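Local coordinates for uronate dehydrogenase (Agrobacterium tumefaciens, PDB 3RFX), which catalyses the NAD-dependent oxidation of uronic acids such as galacturonate and glucuronate, using a Rossmann-fold domain to hold the dinucleotide, at residues 6-11 / 21-26; 13-18 / 161-166; 105-110 / 187-192; 165-168 / 174-177. The protein carries 1 engineered substitution. All blocks are in the same frame, centred on the assembly; numbering follows the deposited sequence.

Contact 1: residues 6-11 / 21-26. With PO4 (phosphate ion), chain F.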
# COMPACT_ATOMS: atom_id res chain seq x y z
N LEU A 6 22.83 -11.68 -33.00
CA LEU A 6 21.73 -10.90 -32.44
C LEU A 6 20.77 -10.52 -33.56
O LEU A 6 21.20 -10.01 -34.59
CB LEU A 6 22.27 -9.63 -31.78
CG LEU A 6 21.22 -8.61 -31.32
CD1 LEU A 6 20.28 -9.24 -30.29
CD2 LEU A 6 21.90 -7.36 -30.76
N LEU A 7 19.49 -10.79 -33.37
CA LEU A 7 18.46 -10.37 -34.31
C LEU A 7 17.91 -8.99 -33.92
O LEU A 7 17.56 -8.75 -32.76
CB LEU A 7 17.31 -11.38 -34.33
CG LEU A 7 16.05 -11.05 -35.14
CD1 LEU A 7 16.34 -10.95 -36.64
CD2 LEU A 7 14.96 -12.09 -34.89
N VAL A 8 17.83 -8.09 -34.90
CA VAL A 8 17.09 -6.83 -34.74
C VAL A 8 15.97 -6.78 -35.76
O VAL A 8 16.23 -6.70 -36.97
CB VAL A 8 17.99 -5.59 -34.91
CG1 VAL A 8 17.18 -4.31 -34.70
CG2 VAL A 8 19.18 -5.64 -33.96
N THR A 9 14.72 -6.85 -35.30
CA THR A 9 13.57 -6.70 -36.19
C THR A 9 13.22 -5.21 -36.33
O THR A 9 13.71 -4.39 -35.58
CB THR A 9 12.33 -7.46 -35.68
OG1 THR A 9 11.83 -6.85 -34.48
CG2 THR A 9 12.67 -8.95 -35.41
N GLY A 10 12.37 -4.89 -37.31
CA GLY A 10 12.06 -3.50 -37.62
C GLY A 10 13.28 -2.67 -37.98
O GLY A 10 13.33 -1.45 -37.76
N ALA A 11 14.28 -3.33 -38.57
CA ALA A 11 15.58 -2.71 -38.77
C ALA A 11 15.63 -1.61 -39.84
O ALA A 11 16.63 -0.92 -39.97
CB ALA A 11 16.64 -3.77 -39.08
N GLU A 21 23.45 0.22 -36.24
CA GLU A 21 24.78 0.73 -35.99
C GLU A 21 25.24 0.53 -34.54
O GLU A 21 26.34 0.04 -34.29
CB GLU A 21 24.88 2.22 -36.35
CG GLU A 21 25.99 2.94 -35.60
CD GLU A 21 25.89 4.45 -35.70
OE1 GLU A 21 25.23 4.95 -36.64
OE2 GLU A 21 26.46 5.14 -34.83
N ARG A 22 24.38 0.90 -33.58
CA ARG A 22 24.79 0.95 -32.18
C ARG A 22 24.97 -0.42 -31.51
O ARG A 22 25.78 -0.56 -30.59
CB ARG A 22 23.80 1.79 -31.36
CG ARG A 22 23.79 3.28 -31.71
CD ARG A 22 25.12 3.95 -31.39
NE ARG A 22 25.48 3.83 -29.98
CZ ARG A 22 25.07 4.66 -29.02
NH1 ARG A 22 24.27 5.68 -29.32
NH2 ARG A 22 25.45 4.47 -27.76
N LEU A 23 24.22 -1.42 -31.96
CA LEU A 23 24.29 -2.76 -31.34
C LEU A 23 25.29 -3.70 -32.01
O LEU A 23 25.45 -4.85 -31.59
CB LEU A 23 22.91 -3.42 -31.31
CG LEU A 23 21.81 -2.62 -30.58
CD1 LEU A 23 20.53 -3.43 -30.53
CD2 LEU A 23 22.27 -2.23 -29.20
N ALA A 24 25.96 -3.22 -33.06
CA ALA A 24 26.94 -4.02 -33.77
C ALA A 24 27.99 -4.67 -32.86
O ALA A 24 28.30 -5.85 -33.01
CB ALA A 24 27.62 -3.19 -34.87
N PRO A 25 28.54 -3.91 -31.90
CA PRO A 25 29.55 -4.46 -30.99
C PRO A 25 29.05 -5.58 -30.06
O PRO A 25 29.87 -6.21 -29.40
CB PRO A 25 29.96 -3.25 -30.15
CG PRO A 25 29.59 -2.06 -30.98
CD PRO A 25 28.35 -2.47 -31.69
N MET A 26 27.75 -5.81 -30.01
CA MET A 26 27.20 -6.79 -29.08
C MET A 26 27.26 -8.23 -29.58
O MET A 26 27.10 -9.17 -28.79
CB MET A 26 25.75 -6.47 -28.74
CG MET A 26 25.57 -5.23 -27.87
SD MET A 26 23.88 -5.20 -27.25
CE MET A 26 23.91 -6.61 -26.13
P PO4 F . 23.27 8.25 -32.52
O1 PO4 F . 22.38 9.02 -31.57
O2 PO4 F . 24.70 8.70 -32.35
O3 PO4 F . 23.17 6.77 -32.23
O4 PO4 F . 22.81 8.50 -33.94
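L6 and V8, on strand 5-9, meet L23 and M26 just past the end of helix 14-22, inside the first beta-alpha-beta unit of a Rossmann fold. The nearest approach is between L6 CD2 and L23 CB, 4.1 Å apart, where the two leucine side chains cross obliquely. With CG anti to the backbone N (chi1 172°), L6 carries CD2 out to L23 and to within 4.4 Å of M26 CB. Further along the strand, V8 CG2 lies 4.3 Å from L23 CD1. No hydrogen bond joins the two segments; the contact is loose van der Waals packing among four buried residues. Leucine at 6 and valine at 8 suit a strand face that looks onto the turn following helix 14-22; L23 meets L6 with CB and CD1, and CD1 also serves V8.

Behind this layer, M26 is positioned by a short 3-10 turn, in which M26 N donates to L23 O at 3.0 Å, and its side chain continues onto I189 and F193 of helix 182-194. Backbone bonds from L6 and V8 to R31 fix the neighbouring strand 30-34. At the outer side, R22 bends at chi2 and chi3 and forms a salt bridge with D183; its guanidinium also receives a phosphate ion, probably from the crystallisation liquor, at its edge. The bond from R22 NH1 to phosphate O3 is long, 3.3 Å, but fairly straight at 164°.

Contact 2: residues 13-18 / 161-166. With NAD (nicotinamide-adenine-dinucleotide), chain D.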
# COMPACT_ATOMS: atom_id res chain seq x y z
N GLY A 13 13.27 0.72 -39.87
CA GLY A 13 12.55 1.82 -39.24
C GLY A 13 13.53 2.79 -38.61
O GLY A 13 14.74 2.59 -38.66
N GLN A 14 13.00 3.84 -37.98
CA GLN A 14 13.87 4.87 -37.43
C GLN A 14 14.76 4.35 -36.29
O GLN A 14 15.96 4.59 -36.28
CB GLN A 14 13.06 6.09 -36.99
CG GLN A 14 13.88 7.37 -36.94
CD GLN A 14 13.03 8.62 -36.79
OE1 GLN A 14 11.87 8.65 -37.22
NE2 GLN A 14 13.60 9.66 -36.20
N LEU A 15 14.17 3.65 -35.32
CA LEU A 15 14.96 3.09 -34.23
C LEU A 15 15.85 1.95 -34.71
O LEU A 15 16.99 1.80 -34.25
CB LEU A 15 14.04 2.60 -33.10
CG LEU A 15 14.07 3.37 -31.79
CD1 LEU A 15 13.89 4.86 -32.03
CD2 LEU A 15 13.01 2.83 -30.85
N GLY A 16 15.33 1.14 -35.63
CA GLY A 16 16.07 0.04 -36.22
C GLY A 16 17.36 0.46 -36.90
O GLY A 16 18.39 -0.20 -36.76
N ARG A 17 17.32 1.57 -37.63
CA ARG A 17 18.53 2.08 -38.30
C ARG A 17 19.57 2.50 -37.28
O ARG A 17 20.77 2.27 -37.48
CB ARG A 17 18.19 3.25 -39.25
CG ARG A 17 17.27 2.86 -40.40
CD ARG A 17 17.12 3.98 -41.45
NE ARG A 17 16.47 5.17 -40.92
CZ ARG A 17 15.16 5.42 -41.01
NH1 ARG A 17 14.35 4.55 -41.60
NH2 ARG A 17 14.66 6.55 -40.50
N VAL A 18 19.12 3.11 -36.19
CA VAL A 18 20.01 3.45 -35.09
C VAL A 18 20.65 2.21 -34.46
O VAL A 18 21.85 2.17 -34.22
CB VAL A 18 19.26 4.22 -33.98
CG1 VAL A 18 20.11 4.29 -32.72
CG2 VAL A 18 18.87 5.61 -34.47
N VAL A 161 9.79 -3.25 -22.61
CA VAL A 161 10.26 -1.87 -22.54
C VAL A 161 9.18 -0.92 -23.06
O VAL A 161 8.92 -0.86 -24.26
CB VAL A 161 11.57 -1.68 -23.31
CG1 VAL A 161 12.15 -0.29 -23.03
CG2 VAL A 161 12.57 -2.76 -22.91
N ARG A 162 8.56 -0.19 -22.14
CA ARG A 162 7.55 0.80 -22.49
C ARG A 162 8.24 2.07 -22.94
O ARG A 162 8.52 2.97 -22.14
CB ARG A 162 6.62 1.04 -21.31
CG ARG A 162 5.76 -0.18 -21.00
CD ARG A 162 4.83 0.04 -19.81
NE ARG A 162 3.97 -1.12 -19.60
CZ ARG A 162 3.19 -1.29 -18.54
NH1 ARG A 162 3.17 -0.37 -17.57
NH2 ARG A 162 2.44 -2.37 -18.44
N ILE A 163 8.55 2.13 -24.22
CA ILE A 163 9.31 3.26 -24.77
C ILE A 163 8.54 4.59 -24.62
O ILE A 163 7.35 4.65 -24.93
CB ILE A 163 9.67 3.01 -26.24
CG1 ILE A 163 10.56 1.77 -26.35
CG2 ILE A 163 10.40 4.22 -26.84
CD1 ILE A 163 10.78 1.30 -27.78
N GLY A 164 9.22 5.62 -24.14
CA GLY A 164 8.67 6.96 -24.09
C GLY A 164 8.80 7.59 -25.47
O GLY A 164 8.05 7.26 -26.38
N SER A 165 9.80 8.45 -25.62
CA SER A 165 10.07 9.10 -26.90
C SER A 165 11.56 8.94 -27.19
O SER A 165 12.38 9.65 -26.63
CB SER A 165 9.72 10.60 -26.83
OG SER A 165 8.36 10.77 -26.46
N CYS A 166 11.90 7.98 -28.04
CA CYS A 166 13.31 7.70 -28.30
C CYS A 166 13.74 8.47 -29.53
O CYS A 166 13.53 8.03 -30.66
CB CYS A 166 13.54 6.18 -28.48
SG CYS A 166 15.29 5.70 -28.42
PA NAD D . 8.90 2.54 -37.14
O1A NAD D . 7.22 2.63 -37.49
O2A NAD D . 9.85 3.91 -37.46
O5B NAD D . 9.68 1.00 -37.30
C5B NAD D . 8.82 -0.07 -37.46
C4B NAD D . 9.30 -1.13 -38.45
O4B NAD D . 8.60 -2.36 -38.35
C3B NAD D . 9.27 -0.68 -39.85
O3B NAD D . 10.46 -0.39 -40.48
C2B NAD D . 8.21 -1.48 -40.49
O2B NAD D . 8.31 -1.69 -41.90
C1B NAD D . 8.20 -2.72 -39.66
N9A NAD D . 6.99 -3.49 -39.71
C8A NAD D . 5.66 -3.01 -39.60
N7A NAD D . 4.83 -4.09 -39.81
C5A NAD D . 5.63 -5.22 -40.08
C6A NAD D . 5.30 -6.55 -40.37
N6A NAD D . 3.93 -6.94 -40.45
N1A NAD D . 6.31 -7.46 -40.60
C2A NAD D . 7.64 -7.09 -40.54
N3A NAD D . 7.98 -5.73 -40.24
C4A NAD D . 6.96 -4.83 -40.03
O3 NAD D . 8.81 2.50 -35.59
PN NAD D . 9.90 3.08 -34.58
O1N NAD D . 11.30 2.90 -35.13
O2N NAD D . 9.66 4.56 -34.31
O5D NAD D . 9.76 2.27 -33.23
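L15, in the first turn of helix 14-22, faces I163 and C166 where strand 158-163 runs out into a loop, beside the dinucleotide-binding turn of the Rossmann fold. The side-chain contacts are apolar, and no hydrogen bond joins the segments. L15 CD2 and I163 CD1 meet tip to tip at 4.1 Å, and the other branch, CD1, packs 3.8 Å from C166 CB. The same CD1 touches the carbonyl of C166, 3.5 Å from its O. C166 turns SG anti to its backbone N (chi1 -167°), bringing the sulfur as well to the flank of L15 CD1. A forked leucine suits this place because one methyl can serve each partner.

The polar interactions belong to the cofactor. At the helix N-terminus, backbone NH groups point at the NAD diphosphate: Q14 N donates to NAD O2A at 3.2 Å, nearly straight at 172°. The helix dipole probably adds a favourable field for these negative oxygens. G13, the N-cap, has no side chain, so the phosphoester oxygen O5B can lie close to its backbone. One residue beyond Q14, L15 N binds NAD O1N on the other phosphate at 3.0 Å.

Contact 3: residues 105-110 / 187-192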
# COMPACT_ATOMS: atom_id res chain seq x y z
N ARG A 105 16.70 -14.68 -25.49
CA ARG A 105 16.14 -13.59 -24.70
C ARG A 105 15.65 -12.46 -25.62
O ARG A 105 16.31 -12.14 -26.61
CB ARG A 105 17.22 -13.07 -23.74
CG ARG A 105 16.75 -12.00 -22.77
CD ARG A 105 17.81 -11.75 -21.71
NE ARG A 105 17.90 -12.87 -20.77
CZ ARG A 105 18.77 -12.92 -19.76
NH1 ARG A 105 19.61 -11.91 -19.58
NH2 ARG A 105 18.80 -13.97 -18.94
N ILE A 106 14.51 -11.87 -25.27
CA ILE A 106 13.88 -10.84 -26.10
C ILE A 106 13.82 -9.48 -25.41
O ILE A 106 13.42 -9.38 -24.24
CB ILE A 106 12.45 -11.26 -26.47
CG1 ILE A 106 12.49 -12.54 -27.32
CG2 ILE A 106 11.70 -10.13 -27.21
CD1 ILE A 106 11.16 -13.23 -27.42
N VAL A 107 14.23 -8.43 -26.12
CA VAL A 107 13.90 -7.06 -25.70
C VAL A 107 12.70 -6.65 -26.56
O VAL A 107 12.82 -6.52 -27.77
CB VAL A 107 15.07 -6.08 -25.90
CG1 VAL A 107 14.64 -4.63 -25.60
CG2 VAL A 107 16.25 -6.46 -25.02
N PHE A 108 11.54 -6.50 -25.93
CA PHE A 108 10.33 -6.14 -26.65
C PHE A 108 10.10 -4.63 -26.60
O PHE A 108 10.09 -4.04 -25.53
CB PHE A 108 9.13 -6.86 -26.03
CG PHE A 108 7.80 -6.45 -26.60
CD1 PHE A 108 7.60 -6.40 -27.97
CD2 PHE A 108 6.73 -6.13 -25.77
CE1 PHE A 108 6.37 -6.04 -28.51
CE2 PHE A 108 5.49 -5.77 -26.30
CZ PHE A 108 5.31 -5.73 -27.66
N ALA A 109 9.92 -4.01 -27.76
CA ALA A 109 9.53 -2.60 -27.81
C ALA A 109 8.05 -2.45 -27.50
O ALA A 109 7.22 -2.47 -28.41
CB ALA A 109 9.84 -2.00 -29.19
N SER A 110 7.70 -2.35 -26.23
CA SER A 110 6.35 -1.99 -25.86
C SER A 110 6.27 -0.47 -25.98
O SER A 110 7.11 0.16 -26.63
CB SER A 110 6.01 -2.45 -24.44
OG SER A 110 4.63 -2.28 -24.16
N SER A 187 22.30 1.26 -23.58
CA SER A 187 22.80 0.72 -22.32
C SER A 187 21.77 -0.20 -21.65
O SER A 187 22.14 -1.17 -21.00
CB SER A 187 23.25 1.83 -21.36
OG SER A 187 22.14 2.61 -20.95
N LEU A 188 20.49 0.10 -21.83
CA LEU A 188 19.46 -0.79 -21.27
C LEU A 188 19.52 -2.16 -21.95
O LEU A 188 19.46 -3.20 -21.30
CB LEU A 188 18.05 -0.19 -21.45
CG LEU A 188 16.91 -1.15 -21.10
CD1 LEU A 188 16.96 -1.55 -19.62
CD2 LEU A 188 15.55 -0.56 -21.46
N ILE A 189 19.64 -2.14 -23.28
CA ILE A 189 19.74 -3.39 -24.03
C ILE A 189 20.96 -4.21 -23.59
O ILE A 189 20.86 -5.42 -23.42
CB ILE A 189 19.75 -3.13 -25.56
CG1 ILE A 189 18.36 -2.67 -26.02
CG2 ILE A 189 20.17 -4.39 -26.32
CD1 ILE A 189 18.34 -2.09 -27.41
N GLU A 190 22.09 -3.55 -23.37
CA GLU A 190 23.28 -4.23 -22.88
C GLU A 190 23.06 -4.85 -21.50
O GLU A 190 23.47 -5.99 -21.23
CB GLU A 190 24.49 -3.29 -22.88
CG GLU A 190 24.84 -2.82 -24.30
CD GLU A 190 25.82 -1.67 -24.34
OE1 GLU A 190 25.98 -0.96 -23.32
OE2 GLU A 190 26.43 -1.45 -25.41
N ALA A 191 22.37 -4.12 -20.63
CA ALA A 191 22.07 -4.59 -19.29
C ALA A 191 21.11 -5.78 -19.32
O ALA A 191 21.25 -6.71 -18.54
CB ALA A 191 21.49 -3.45 -18.43
N VAL A 192 20.15 -5.75 -20.24
CA VAL A 192 19.18 -6.83 -20.33
C VAL A 192 19.85 -8.14 -20.77
O VAL A 192 19.57 -9.21 -20.21
CB VAL A 192 18.02 -6.48 -21.30
CG1 VAL A 192 17.22 -7.75 -21.66
CG2 VAL A 192 17.12 -5.42 -20.69
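R105 and V107, two residues apart on strand 105-111, turn the same way toward V192 and I189 of helix 182-194. The side chain of R105 leaves its backbone with CG anti to the backbone N, runs extended through CG to CD, and bends at chi3. CD touches V192 twice, lying 3.4 Å from V192 O and 4.0 Å from V192 CG1. NE and CZ pass beside the V192 carbonyl, and NH1 reaches it, donating to V192 O at 2.8 Å. The donor sits nearly on the line of that C=O bond, but the N-H...O angle is only 142° and the oxygen lies 18° out of the guanidinium plane. NH1 also donates to A195 O, and NH2 forms a salt bridge with E157. The guanidinium thus gathers carbonyls from the end of helix 182-194, where the negative end of the helix dipole would probably suit its charge. Arginine fits because it combines an apolar stem with several N-H groups.

V107 supplies the apolar half. Its CG2 meets V192 CG1 at 3.7 Å, the two valines crossing at a slant, while CG1 faces I189 CG1 at 4.2 Å. Beta-branched residues suit the strand and offer a methyl to each helix partner. I189 goes on to touch V69 of the adjacent strand 67-70. The axes of segments 105-110 and 187-192 run nearly antiparallel, at 150°, and approach to 9.6 Å. This is the alpha-on-beta layering of a Rossmann fold, a helix packed along one face of the parallel sheet.

Contact 4: residues 165-168 / 174-177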
# COMPACT_ATOMS: atom_id res chain seq x y z
N SER A 165 9.80 8.45 -25.62
CA SER A 165 10.07 9.10 -26.90
C SER A 165 11.56 8.94 -27.19
O SER A 165 12.38 9.65 -26.63
CB SER A 165 9.72 10.60 -26.83
OG SER A 165 8.36 10.77 -26.46
N CYS A 166 11.90 7.98 -28.04
CA CYS A 166 13.31 7.70 -28.30
C CYS A 166 13.74 8.47 -29.53
O CYS A 166 13.53 8.03 -30.66
CB CYS A 166 13.54 6.18 -28.48
SG CYS A 166 15.29 5.70 -28.42
N THR A 167 14.33 9.64 -29.30
CA THR A 167 14.67 10.58 -30.37
C THR A 167 16.06 11.12 -30.14
O THR A 167 16.62 10.96 -29.06
CB THR A 167 13.69 11.77 -30.37
OG1 THR A 167 13.77 12.44 -29.11
CG2 THR A 167 12.27 11.31 -30.60
N PRO A 168 16.64 11.78 -31.15
CA PRO A 168 17.97 12.36 -30.95
C PRO A 168 17.98 13.39 -29.83
O PRO A 168 18.98 13.51 -29.11
CB PRO A 168 18.27 13.03 -32.30
CG PRO A 168 17.47 12.24 -33.28
CD PRO A 168 16.20 11.88 -32.55
N ARG A 174 6.24 17.61 -23.70
CA ARG A 174 6.02 16.24 -23.23
C ARG A 174 7.34 15.47 -23.13
O ARG A 174 7.54 14.69 -22.19
CB ARG A 174 5.03 15.52 -24.14
CG ARG A 174 4.79 14.04 -23.80
CD ARG A 174 3.55 13.52 -24.53
NE ARG A 174 3.40 12.06 -24.44
CZ ARG A 174 4.01 11.18 -25.23
NH1 ARG A 174 4.83 11.60 -26.19
NH2 ARG A 174 3.81 9.88 -25.06
N MET A 175 8.22 15.67 -24.10
CA MET A 175 9.49 14.93 -24.11
C MET A 175 10.44 15.32 -22.99
O MET A 175 11.42 14.62 -22.73
CB MET A 175 10.19 15.04 -25.47
CG MET A 175 9.39 14.41 -26.59
SD MET A 175 10.39 14.21 -28.07
CE MET A 175 9.11 13.91 -29.28
N LEU A 176 10.16 16.42 -22.32
CA LEU A 176 10.94 16.73 -21.12
C LEU A 176 10.71 15.64 -20.07
O LEU A 176 11.50 15.50 -19.14
CB LEU A 176 10.55 18.09 -20.54
CG LEU A 176 10.90 19.26 -21.46
CD1 LEU A 176 10.39 20.58 -20.87
CD2 LEU A 176 12.42 19.32 -21.67
N SER A 177 9.62 14.90 -20.22
CA SER A 177 9.32 13.79 -19.32
C SER A 177 9.58 12.44 -19.99
O SER A 177 10.05 11.52 -19.33
CB SER A 177 7.87 13.84 -18.83
OG SER A 177 7.60 15.07 -18.16
O HOH W 1 6.93 10.57 -28.76
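M175, in helix 175-178, lies against S165 in the loop that follows strand 158-163, with its sulfur meeting the end of T167. Its chain is extended beyond CG: CG lies 3.8 Å from S165 CB, and the sulfur sits 3.9 Å from the same CB. T167 approaches M175 tip to tip, OG1 standing 4.0 Å from SD, while the threonine hydroxyl is itself hydrogen-bonded to the backbone oxygen of E169. A long, pliant methionine suits such a place, since its weakly polar thioether can border both carbon and hydroxyl groups.

S165 sets OG anti to its own carbonyl carbon (chi1 -57°), alongside the backbone N and facing R174. The arginine, extended from CG to NE, reaches out so that NH1 comes 3.6 Å from S165 OG, an oblique approach without a direct bond. A water bridges them: it lies 2.7 Å from S165 OG and accepts a weak, 3.5 Å bond from R174 NH1 in the guanidinium plane. Each polar end has a stronger tie outside, S165 OG to T178 OG1 and R174 NH2 to the Q254 carbonyl. Here the loop after strand 158-163, the sixth strand of the Rossmann sheet, folds back on the short helix 175-178.

Overall arrangement
Contacts 1, 2 and 3 all reach one parallel Rossmann sheet; contact 4 lies in the loop beyond it. The first three form a close cluster, their centres 11 to 12 Å apart. Contacts 1 and 2 share helix 14-22 and alternate along the chain; contact 1 touches contact 3 where M26 and L23 pack against I189, and M26 also against E190, of helix 182-194. Contacts 2 and 3 use neighbouring strands, 158-163 and 105-111, and also alternate. Contact 4 overlaps contact 2 at S165 and C166 and is nested in the loop closed by contact 3, yet its centre lies about 22 Å from that of contact 1. The series thus runs from the N-terminal, cofactor-binding unit across the sheet to the loop region beyond its sixth strand.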